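Local coordinates for protein response regulator (Xanthomonas campestris pv. campestris, PDB 3QYY) that probably makes cyclic di-GMP as a diguanylate cyclase and binds a cyclic di-GMP dimer and magnesium at the active site of its GGDEF domain, at residues P15-L20 / R71-A76; D49-K54 / G159-V164; Y77-A82 / N110-M115. All coordinates share one frame; numbering follows the deposited sequence.

Contact 1. Residues P15-L20 / R71-A76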
loop_
_atom_site.group_PDB
_atom_site.type_symbol
_atom_site.label_atom_id
_atom_site.label_comp_id
_atom_site.label_asym_id
_atom_site.label_seq_id
_atom_site.Cartn_x
_atom_site.Cartn_y
_atom_site.Cartn_z
ATOM N N PRO B 15 16.344 2.717 -8.358
ATOM C CA PRO B 15 17.678 2.207 -8.020
ATOM C C PRO B 15 17.753 0.779 -7.481
ATOM O O PRO B 15 18.563 -0.014 -7.955
ATOM C CB PRO B 15 18.216 3.249 -7.033
ATOM C CG PRO B 15 16.986 3.926 -6.502
ATOM C CD PRO B 15 16.086 4.006 -7.699
ATOM N N LEU B 16 16.911 0.439 -6.511
ATOM C CA LEU B 16 16.949 -0.905 -5.935
ATOM C C LEU B 16 16.742 -2.048 -6.929
ATOM O O LEU B 16 17.586 -2.941 -7.042
ATOM C CB LEU B 16 15.902 -1.053 -4.820
ATOM C CG LEU B 16 15.995 -2.373 -4.041
ATOM C CD1 LEU B 16 17.163 -2.291 -3.068
ATOM C CD2 LEU B 16 14.696 -2.642 -3.275
ATOM N N THR B 17 15.627 -2.011 -7.655
ATOM C CA THR B 17 15.270 -3.088 -8.580
ATOM C C THR B 17 15.666 -2.975 -10.049
ATOM O O THR B 17 15.666 -3.978 -10.760
ATOM C CB THR B 17 13.748 -3.348 -8.543
ATOM O OG1 THR B 17 13.050 -2.205 -9.058
ATOM C CG2 THR B 17 13.289 -3.602 -7.111
ATOM N N GLU B 18 15.974 -1.769 -10.505
ATOM C CA GLU B 18 16.358 -1.536 -11.893
ATOM C C GLU B 18 15.140 -1.534 -12.819
ATOM O O GLU B 18 15.269 -1.535 -14.044
ATOM C CB GLU B 18 17.385 -2.579 -12.348
ATOM C CG GLU B 18 18.338 -2.070 -13.409
ATOM C CD GLU B 18 19.703 -2.738 -13.344
ATOM O OE1 GLU B 18 20.588 -2.351 -14.136
ATOM O OE2 GLU B 18 19.894 -3.644 -12.503
ATOM N N ALA B 19 13.952 -1.555 -12.228
ATOM C CA ALA B 19 12.735 -1.474 -13.017
ATOM C C ALA B 19 12.552 0.034 -13.133
ATOM O O ALA B 19 13.290 0.791 -12.504
ATOM C CB ALA B 19 11.565 -2.088 -12.262
ATOM N N LEU B 20 11.605 0.483 -13.945
ATOM C CA LEU B 20 11.356 1.915 -14.051
ATOM C C LEU B 20 10.803 2.350 -12.690
ATOM O O LEU B 20 10.299 1.515 -11.929
ATOM C CB LEU B 20 10.304 2.190 -15.128
ATOM C CG LEU B 20 10.664 1.851 -16.578
ATOM C CD1 LEU B 20 9.393 1.739 -17.415
ATOM C CD2 LEU B 20 11.593 2.920 -17.135
ATOM N N ARG B 71 14.733 -9.984 -7.427
ATOM C CA ARG B 71 14.536 -11.199 -8.216
ATOM C C ARG B 71 13.269 -11.114 -9.064
ATOM O O ARG B 71 13.236 -11.601 -10.196
ATOM C CB ARG B 71 14.457 -12.434 -7.307
ATOM C CG ARG B 71 13.205 -12.500 -6.450
ATOM C CD ARG B 71 13.019 -13.860 -5.774
ATOM N NE ARG B 71 12.798 -14.937 -6.739
ATOM C CZ ARG B 71 13.766 -15.598 -7.366
ATOM N NH1 ARG B 71 15.038 -15.303 -7.132
ATOM N NH2 ARG B 71 13.461 -16.554 -8.234
ATOM N N LEU B 72 12.226 -10.496 -8.516
ATOM C CA LEU B 72 10.969 -10.354 -9.244
ATOM C C LEU B 72 11.205 -9.617 -10.557
ATOM O O LEU B 72 10.798 -10.080 -11.625
ATOM C CB LEU B 72 9.944 -9.595 -8.392
ATOM C CG LEU B 72 8.559 -9.317 -8.991
ATOM C CD1 LEU B 72 7.572 -9.039 -7.871
ATOM C CD2 LEU B 72 8.617 -8.138 -9.956
ATOM N N VAL B 73 11.868 -8.469 -10.471
ATOM C CA VAL B 73 12.157 -7.660 -11.646
ATOM C C VAL B 73 13.171 -8.355 -12.553
ATOM O O VAL B 73 13.048 -8.322 -13.779
ATOM C CB VAL B 73 12.690 -6.267 -11.232
ATOM C CG1 VAL B 73 13.125 -5.479 -12.456
ATOM C CG2 VAL B 73 11.598 -5.507 -10.483
ATOM N N GLU B 74 14.165 -8.994 -11.945
ATOM C CA GLU B 74 15.188 -9.701 -12.710
ATOM C C GLU B 74 14.543 -10.776 -13.587
ATOM O O GLU B 74 14.830 -10.870 -14.779
ATOM C CB GLU B 74 16.204 -10.358 -11.770
ATOM C CG GLU B 74 17.404 -10.955 -12.481
ATOM C CD GLU B 74 18.295 -11.766 -11.557
ATOM O OE1 GLU B 74 19.411 -12.133 -11.981
ATOM O OE2 GLU B 74 17.877 -12.043 -10.411
ATOM N N SER B 75 13.668 -11.580 -12.994
ATOM C CA SER B 75 13.000 -12.646 -13.733
ATOM C C SER B 75 12.076 -12.099 -14.818
ATOM O O SER B 75 11.900 -12.727 -15.865
ATOM C CB SER B 75 12.216 -13.548 -12.774
ATOM O OG SER B 75 11.251 -12.817 -12.038
ATOM N N ALA B 76 11.488 -10.932 -14.573
ATOM C CA ALA B 76 10.600 -10.315 -15.550
ATOM C C ALA B 76 11.393 -9.970 -16.810
ATOM O O ALA B 76 10.973 -10.284 -17.927
ATOM C CB ALA B 76 9.969 -9.057 -14.968
#
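Thr-17, next to Leu-16, which touches bound cyclic di-GMP, meets Val-73 through both its backbone and its side chain. Its carbonyl O lies 3.4 Å from Val-73 CG1, its CB rests 3.6 Å from Val-73 CG2, and the two side chains cross at about a right angle. The threonine hydroxyl, at chi1 66°, stands between the backbone N and the carbonyl carbon, and there OG1 has two partners within the loop: it is hydrogen-bonded to Asp-14 OD1 and receives a weak, long bond of 3.4 Å from Ala-19 N. The chain turns at Glu-18, whose phi is positive (77°), and this reversal brings Ala-19 back to the helix. Ala-19 CB then fits against the end of the valine, 3.7 Å from Val-73 CG1 and 3.9 Å from Val-73 CG2. Both valine methyls thus touch the loop, at Thr-17 and at Ala-19, in a largely buried van der Waals contact. Beyond it, Leu-20 is bonded through its backbone to Ile-86 and Arg-88 of strand 85-90. The arrangement is a plain loop-on-helix packing in the GGDEF domain, seating the loop between helices 7-12 and 22-38 on helix 62-77 beside the nucleotide pocket.

Contact 2. Residues D49-K54 / G159-V164; sequences DMDNLK and GGRRLV. With MG (magnesium ion), chain I; C2E (9,9'-[(2R,3R,3aS,5S,7aR,9R,10R,10aS,12S,14aR)-3,5,10,12-tetrahydroxy-5,12-dioxidooctahydro-2H,7H-difuro[3,2-d:3',2'-j][1,3,7,9,2,8]tetraoxadiphosphacyclododecine-2,9-diyl]bis(2-amino-1,9-dihydro-6H-purin-6-one)), chain F.
The flat carboxylate of Asp-51 is used at its two oxygens: OD1 receives the backbone N-H of Arg-161 almost end-on, in line with its bond to CG (Arg-161 N to Asp-51 OD1 3.0 Å, 148° at the hydrogen), and OD2 forms a salt bridge with Lys-156 and a hydrogen bond with Ser-129. Gly-160 CA packs 3.4 Å from Asp-51 OD1. Water 3 joins OD1 to the carbonyl O of Gly-159, and Gly-159 is the C-prime residue of the Schellman motif that ends helix 141-157. Asp-49, with CG anti to its backbone N (chi1 -176°), binds the magnesium ion through OD2 at 2.0 Å, while its OD1 accepts from metal-bound water 1 and forms a salt bridge with Lys-156, which also serves Asp-51. Phosphate oxygen O11 of cyclic di-GMP, three waters and Asp-92 complete the metal shell. The extended chain of Lys-54 sets NZ 2.9 Å from phosphate oxygen O1P, and Asp-149 and Tyr-145 of the second subunit also bind this amine. Leu-53 CD2 packs 3.5 Å from ribose carbon C1A. Asp-51 thus ties the loop to the turn after helix 141-157, while Asp-49, Leu-53 and Lys-54 line the metal and phosphate side of the GGDEF active site, occupied here by cyclic di-GMP.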
loop_
_atom_site.group_PDB
_atom_site.type_symbol
_atom_site.label_atom_id
_atom_site.label_comp_id
_atom_site.label_asym_id
_atom_site.label_seq_id
_atom_site.Cartn_x
_atom_site.Cartn_y
_atom_site.Cartn_z
ATOM N N ASP B 49 0.446 -6.379 -7.366
ATOM C CA ASP B 49 0.676 -6.033 -5.965
ATOM C C ASP B 49 0.985 -7.328 -5.225
ATOM O O ASP B 49 0.215 -8.287 -5.292
ATOM C CB ASP B 49 -0.568 -5.372 -5.357
ATOM C CG ASP B 49 -0.340 -4.903 -3.929
ATOM O OD1 ASP B 49 -1.258 -5.061 -3.096
ATOM O OD2 ASP B 49 0.752 -4.362 -3.645
ATOM N N MET B 50 2.121 -7.367 -4.532
ATOM C CA MET B 50 2.502 -8.563 -3.794
ATOM C C MET B 50 1.561 -8.802 -2.616
ATOM O O MET B 50 1.010 -7.858 -2.043
ATOM C CB MET B 50 3.947 -8.452 -3.296
ATOM C CG MET B 50 4.984 -8.462 -4.410
ATOM S SD MET B 50 6.643 -8.769 -3.786
ATOM C CE MET B 50 6.577 -10.553 -3.530
ATOM N N ASP B 51 1.391 -10.073 -2.266
ATOM C CA ASP B 51 0.511 -10.486 -1.169
ATOM C C ASP B 51 1.264 -10.891 0.099
ATOM O O ASP B 51 0.740 -10.744 1.204
ATOM C CB ASP B 51 -0.323 -11.711 -1.577
ATOM C CG ASP B 51 -1.294 -11.434 -2.706
ATOM O OD1 ASP B 51 -1.787 -12.426 -3.294
ATOM O OD2 ASP B 51 -1.580 -10.253 -2.998
ATOM N N ASN B 52 2.486 -11.394 -0.054
ATOM C CA ASN B 52 3.226 -11.910 1.102
ATOM C C ASN B 52 4.654 -11.439 1.351
ATOM O O ASN B 52 5.468 -12.205 1.865
ATOM C CB ASN B 52 3.243 -13.435 1.009
ATOM C CG ASN B 52 4.083 -13.931 -0.160
ATOM O OD1 ASN B 52 4.211 -13.251 -1.184
ATOM N ND2 ASN B 52 4.654 -15.125 -0.017
ATOM N N LEU B 53 4.972 -10.196 1.015
ATOM C CA LEU B 53 6.331 -9.717 1.236
ATOM C C LEU B 53 6.643 -9.406 2.698
ATOM O O LEU B 53 7.751 -9.659 3.166
ATOM C CB LEU B 53 6.604 -8.473 0.391
ATOM C CG LEU B 53 8.039 -7.939 0.484
ATOM C CD1 LEU B 53 9.028 -9.055 0.128
ATOM C CD2 LEU B 53 8.209 -6.755 -0.455
ATOM N N LYS B 54 5.667 -8.862 3.419
ATOM C CA LYS B 54 5.871 -8.497 4.816
ATOM C C LYS B 54 6.379 -9.634 5.705
ATOM O O LYS B 54 7.350 -9.464 6.438
ATOM C CB LYS B 54 4.582 -7.909 5.388
ATOM C CG LYS B 54 4.799 -7.032 6.600
ATOM C CD LYS B 54 3.601 -6.125 6.798
ATOM C CE LYS B 54 3.856 -5.125 7.889
ATOM N NZ LYS B 54 2.749 -4.140 7.942
ATOM N N GLY B 159 -8.924 -13.203 -2.898
ATOM C CA GLY B 159 -7.992 -14.186 -2.374
ATOM C C GLY B 159 -6.556 -14.007 -2.829
ATOM O O GLY B 159 -5.650 -14.635 -2.286
ATOM N N GLY B 160 -6.344 -13.156 -3.826
ATOM C CA GLY B 160 -4.998 -12.928 -4.320
ATOM C C GLY B 160 -4.464 -14.099 -5.124
ATOM O O GLY B 160 -5.222 -14.979 -5.532
ATOM N N ARG B 161 -3.153 -14.107 -5.343
ATOM C CA ARG B 161 -2.489 -15.161 -6.109
ATOM C C ARG B 161 -3.251 -15.489 -7.387
ATOM O O ARG B 161 -3.451 -16.657 -7.718
ATOM C CB ARG B 161 -2.342 -16.431 -5.263
ATOM C CG ARG B 161 -1.584 -16.233 -3.962
ATOM C CD ARG B 161 -0.917 -17.524 -3.513
ATOM N NE ARG B 161 -1.860 -18.630 -3.383
ATOM C CZ ARG B 161 -1.504 -19.888 -3.138
ATOM N NH1 ARG B 161 -2.429 -20.833 -3.035
ATOM N NH2 ARG B 161 -0.223 -20.203 -3.001
ATOM N N ARG B 162 -3.669 -14.453 -8.108
ATOM C CA ARG B 162 -4.418 -14.641 -9.342
ATOM C C ARG B 162 -4.441 -13.377 -10.189
ATOM O O ARG B 162 -4.106 -12.289 -9.716
ATOM C CB ARG B 162 -5.855 -15.051 -9.018
ATOM C CG ARG B 162 -6.597 -14.024 -8.180
ATOM C CD ARG B 162 -7.938 -14.552 -7.704
ATOM N NE ARG B 162 -8.868 -14.780 -8.805
ATOM C CZ ARG B 162 -10.104 -15.244 -8.652
ATOM N NH1 ARG B 162 -10.887 -15.421 -9.710
ATOM N NH2 ARG B 162 -10.559 -15.533 -7.439
ATOM N N LEU B 163 -4.846 -13.536 -11.444
ATOM C CA LEU B 163 -4.943 -12.427 -12.384
ATOM C C LEU B 163 -6.389 -12.240 -12.820
ATOM O O LEU B 163 -7.033 -13.187 -13.271
ATOM C CB LEU B 163 -4.085 -12.695 -13.625
ATOM C CG LEU B 163 -4.386 -11.820 -14.849
ATOM C CD1 LEU B 163 -3.967 -10.380 -14.588
ATOM C CD2 LEU B 163 -3.654 -12.370 -16.063
ATOM N N VAL B 164 -6.896 -11.022 -12.675
ATOM C CA VAL B 164 -8.255 -10.693 -13.090
ATOM C C VAL B 164 -8.152 -9.682 -14.227
ATOM O O VAL B 164 -7.364 -8.738 -14.148
ATOM C CB VAL B 164 -9.065 -10.070 -11.933
ATOM C CG1 VAL B 164 -10.389 -9.531 -12.455
ATOM C CG2 VAL B 164 -9.309 -11.113 -10.853
HETATM MG MG MG I . 1.296 -3.455 -1.892
HETATM P P1 C2E F . 5.227 -1.974 5.569
HETATM O O2P C2E F . 6.641 -1.451 5.560
HETATM O O1P C2E F . 4.646 -2.237 6.926
HETATM O "O5'" C2E F . 4.249 -0.974 4.844
HETATM C "C5'" C2E F . 2.846 -1.296 4.741
HETATM C "C4'" C2E F . 2.186 -0.167 3.965
HETATM O "O4'" C2E F . 2.419 1.132 4.471
HETATM C "C3'" C2E F . 2.651 -0.123 2.515
HETATM O "O3'" C2E F . 1.952 -1.088 1.713
HETATM C "C2'" C2E F . 2.391 1.314 2.178
HETATM O "O2'" C2E F . 1.046 1.429 1.686
HETATM C "C1'" C2E F . 2.579 2.116 3.459
HETATM N N9 C2E F . 3.957 2.654 3.520
HETATM C C8 C2E F . 4.943 2.268 4.364
HETATM N N7 C2E F . 6.073 2.974 4.158
HETATM C C5 C2E F . 5.819 3.832 3.173
HETATM C C6 C2E F . 6.577 4.892 2.462
HETATM O O6 C2E F . 7.770 5.139 2.774
HETATM N N1 C2E F . 5.951 5.587 1.480
HETATM C C2 C2E F . 4.657 5.346 1.126
HETATM N N2 C2E F . 4.091 6.072 0.145
HETATM N N3 C2E F . 3.899 4.379 1.744
HETATM C C4 C2E F . 4.424 3.614 2.752
HETATM P P11 C2E F . 2.853 -1.711 0.533
HETATM O O21 C2E F . 3.399 -0.611 -0.313
HETATM O O11 C2E F . 1.931 -2.624 -0.196
HETATM O O5A C2E F . 4.042 -2.547 1.155
HETATM C C5A C2E F . 3.733 -3.670 1.978
HETATM C C4A C2E F . 4.996 -4.288 2.505
HETATM O O4A C2E F . 5.967 -4.651 1.485
HETATM C C3A C2E F . 5.743 -3.378 3.475
HETATM O O3A C2E F . 5.165 -3.399 4.798
HETATM C C2A C2E F . 7.126 -3.947 3.413
HETATM O O2A C2E F . 7.227 -4.990 4.400
HETATM C C1A C2E F . 7.301 -4.488 2.003
HETATM N N91 C2E F . 8.138 -3.564 1.188
HETATM C C81 C2E F . 7.741 -2.532 0.401
HETATM N N71 C2E F . 8.798 -1.924 -0.187
HETATM C C51 C2E F . 9.904 -2.567 0.221
HETATM C C61 C2E F . 11.375 -2.466 -0.005
HETATM O O61 C2E F . 11.870 -1.594 -0.754
HETATM N N11 C2E F . 12.184 -3.351 0.628
HETATM C C21 C2E F . 11.706 -4.330 1.462
HETATM N N21 C2E F . 12.578 -5.176 2.060
HETATM N N31 C2E F . 10.373 -4.479 1.709
HETATM C C41 C2E F . 9.449 -3.642 1.126
HETATM O O HOH W 1 -0.833 -3.141 -1.278
HETATM O O HOH W 2 1.182 -5.364 -0.798
HETATM O O HOH W 3 -2.645 -14.162 -1.370
HETATM O O HOH W 4 1.163 -1.736 -2.975
#

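Contact 3. Residues Y77-A82 / N110-M115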
loop_
_atom_site.group_PDB
_atom_site.type_symbol
_atom_site.label_atom_id
_atom_site.label_comp_id
_atom_site.label_asym_id
_atom_site.label_seq_id
_atom_site.Cartn_x
_atom_site.Cartn_y
_atom_site.Cartn_z
ATOM N N TYR B 77 12.539 -9.320 -16.626
ATOM C CA TYR B 77 13.388 -8.949 -17.754
ATOM C C TYR B 77 13.802 -10.196 -18.535
ATOM O O TYR B 77 14.275 -10.102 -19.670
ATOM C CB TYR B 77 14.638 -8.204 -17.267
ATOM C CG TYR B 77 14.417 -6.733 -16.996
ATOM C CD1 TYR B 77 13.975 -5.878 -18.007
ATOM C CD2 TYR B 77 14.667 -6.187 -15.736
ATOM C CE1 TYR B 77 13.791 -4.516 -17.772
ATOM C CE2 TYR B 77 14.486 -4.825 -15.491
ATOM C CZ TYR B 77 14.050 -3.997 -16.512
ATOM O OH TYR B 77 13.880 -2.653 -16.280
ATOM N N GLY B 78 13.606 -11.359 -17.925
ATOM C CA GLY B 78 13.961 -12.612 -18.569
ATOM C C GLY B 78 13.004 -13.052 -19.662
ATOM O O GLY B 78 13.332 -13.940 -20.451
ATOM N N TRP B 79 11.817 -12.455 -19.714
ATOM C CA TRP B 79 10.852 -12.821 -20.746
ATOM C C TRP B 79 10.273 -11.619 -21.482
ATOM O O TRP B 79 9.721 -11.757 -22.576
ATOM C CB TRP B 79 9.709 -13.670 -20.159
ATOM C CG TRP B 79 8.888 -13.022 -19.068
ATOM C CD1 TRP B 79 9.026 -13.203 -17.719
ATOM C CD2 TRP B 79 7.761 -12.148 -19.240
ATOM N NE1 TRP B 79 8.054 -12.504 -17.042
ATOM C CE2 TRP B 79 7.264 -11.847 -17.949
ATOM C CE3 TRP B 79 7.122 -11.592 -20.357
ATOM C CZ2 TRP B 79 6.156 -11.014 -17.746
ATOM C CZ3 TRP B 79 6.018 -10.761 -20.156
ATOM C CH2 TRP B 79 5.548 -10.483 -18.858
ATOM N N LEU B 80 10.403 -10.438 -20.886
ATOM C CA LEU B 80 9.882 -9.224 -21.501
ATOM C C LEU B 80 10.498 -8.973 -22.869
ATOM O O LEU B 80 11.676 -9.254 -23.092
ATOM C CB LEU B 80 10.138 -8.015 -20.595
ATOM C CG LEU B 80 9.268 -7.919 -19.339
ATOM C CD1 LEU B 80 9.743 -6.760 -18.466
ATOM C CD2 LEU B 80 7.813 -7.722 -19.746
ATOM N N GLY B 81 9.688 -8.438 -23.778
ATOM C CA GLY B 81 10.160 -8.144 -25.117
ATOM C C GLY B 81 10.969 -6.863 -25.159
ATOM O O GLY B 81 10.991 -6.103 -24.194
ATOM N N ALA B 82 11.629 -6.623 -26.288
ATOM C CA ALA B 82 12.462 -5.439 -26.467
ATOM C C ALA B 82 11.695 -4.129 -26.318
ATOM O O ALA B 82 12.283 -3.094 -26.003
ATOM C CB ALA B 82 13.139 -5.488 -27.831
ATOM N N ASN B 110 1.030 -15.246 -16.438
ATOM C CA ASN B 110 0.620 -16.308 -15.521
ATOM C C ASN B 110 1.692 -17.378 -15.375
ATOM O O ASN B 110 1.893 -17.923 -14.290
ATOM C CB ASN B 110 -0.684 -16.956 -15.993
ATOM C CG ASN B 110 -1.881 -16.045 -15.831
ATOM O OD1 ASN B 110 -2.004 -15.034 -16.521
ATOM N ND2 ASN B 110 -2.768 -16.393 -14.905
ATOM N N GLN B 111 2.373 -17.681 -16.473
ATOM C CA GLN B 111 3.432 -18.683 -16.465
ATOM C C GLN B 111 4.573 -18.193 -15.577
ATOM O O GLN B 111 5.190 -18.968 -14.844
ATOM C CB GLN B 111 3.923 -18.921 -17.899
ATOM C CG GLN B 111 5.054 -19.929 -18.042
ATOM C CD GLN B 111 6.418 -19.328 -17.766
ATOM O OE1 GLN B 111 6.845 -18.393 -18.448
ATOM N NE2 GLN B 111 7.111 -19.862 -16.768
ATOM N N TRP B 112 4.837 -16.894 -15.642
ATOM C CA TRP B 112 5.893 -16.277 -14.852
ATOM C C TRP B 112 5.543 -16.250 -13.366
ATOM O O TRP B 112 6.392 -16.530 -12.520
ATOM C CB TRP B 112 6.141 -14.856 -15.364
ATOM C CG TRP B 112 7.021 -14.020 -14.491
ATOM C CD1 TRP B 112 8.300 -14.298 -14.100
ATOM C CD2 TRP B 112 6.698 -12.742 -13.932
ATOM N NE1 TRP B 112 8.796 -13.268 -13.335
ATOM C CE2 TRP B 112 7.834 -12.300 -13.217
ATOM C CE3 TRP B 112 5.560 -11.926 -13.970
ATOM C CZ2 TRP B 112 7.865 -11.076 -12.545
ATOM C CZ3 TRP B 112 5.592 -10.704 -13.300
ATOM C CH2 TRP B 112 6.738 -10.294 -12.599
ATOM N N LEU B 113 4.293 -15.913 -13.059
ATOM C CA LEU B 113 3.833 -15.844 -11.675
ATOM C C LEU B 113 3.755 -17.232 -11.051
ATOM O O LEU B 113 3.938 -17.392 -9.844
ATOM C CB LEU B 113 2.466 -15.160 -11.607
ATOM C CG LEU B 113 2.450 -13.682 -12.009
ATOM C CD1 LEU B 113 1.022 -13.164 -12.001
ATOM C CD2 LEU B 113 3.329 -12.877 -11.053
ATOM N N SER B 114 3.476 -18.237 -11.877
ATOM C CA SER B 114 3.404 -19.610 -11.394
ATOM C C SER B 114 4.808 -20.022 -10.973
ATOM O O SER B 114 5.003 -20.652 -9.936
ATOM C CB SER B 114 2.904 -20.542 -12.498
ATOM O OG SER B 114 1.586 -20.203 -12.892
ATOM N N MET B 115 5.783 -19.646 -11.789
ATOM C CA MET B 115 7.180 -19.956 -11.524
ATOM C C MET B 115 7.644 -19.344 -10.201
ATOM O O MET B 115 8.404 -19.963 -9.454
ATOM C CB MET B 115 8.041 -19.439 -12.682
ATOM C CG MET B 115 9.542 -19.628 -12.515
ATOM S SD MET B 115 10.276 -18.469 -11.341
ATOM C CE MET B 115 10.461 -17.016 -12.380
#
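Chi1 of 60° sets Trp-79 CG between the backbone N and the carbonyl carbon, while Trp-112 CG lies anti to its own N (chi1 169°), and the two rings thereby meet where loop and helix face each other. Trp-79 NE1 stands over one face of the Trp-112 indole, displaced toward the rim, and comes within 3.1 Å of Trp-112 CG and 3.4 Å of Trp-112 CD2. The five-membered rings have centroids 4.5 Å apart and planes inclined at 58°, an oblique pairing. Flanking atoms widen the contact: Trp-79 CD1 is 3.9 Å from Trp-112 CD1, and Trp-79 CZ2 is 3.9 Å from Trp-112 CE3. On the Trp-79 ring, Leu-80 CD2 lies 3.5 Å above one face, near the rim. The Trp-112 indole is held in its rotation by a hydrogen bond between its NE1 and Ser-75 OG, and it also packs on Leu-72 and Ala-76 of helix 62-77 and on Ile-96 of strand 93-98. Trp-79 reaches Val-98 of the same strand. The result is plain aromatic packing over strand 93-98 of the GGDEF-domain sheet, joining the loop after helix 62-77 to helix 102-116.

Overall arrangement
Helix 62-77 ties the three contacts together. Contacts 1 and 3, with centres about 12 Å apart, are joined by two probable hydrogen bonds, from Trp-112 NE1 to Ser-75 OG (2.8 Å) and from Tyr-77 OH to Glu-18 O (2.9 Å). The centres of contacts 1 and 2 are about 18 Å apart, yet Leu-72 CD1 packs 4.2 Å from Met-50 SD. Contact 2 encloses contact 3 along the chain, their centres being about 16 Å apart. Contact 2 holds the magnesium ligand Asp-49. From contact 1 the side chain of Thr-17 is about 7 Å from bound cyclic di-GMP and about 13 Å from the metal, whereas that of Trp-112 in contact 3 is about 14 Å from the metal.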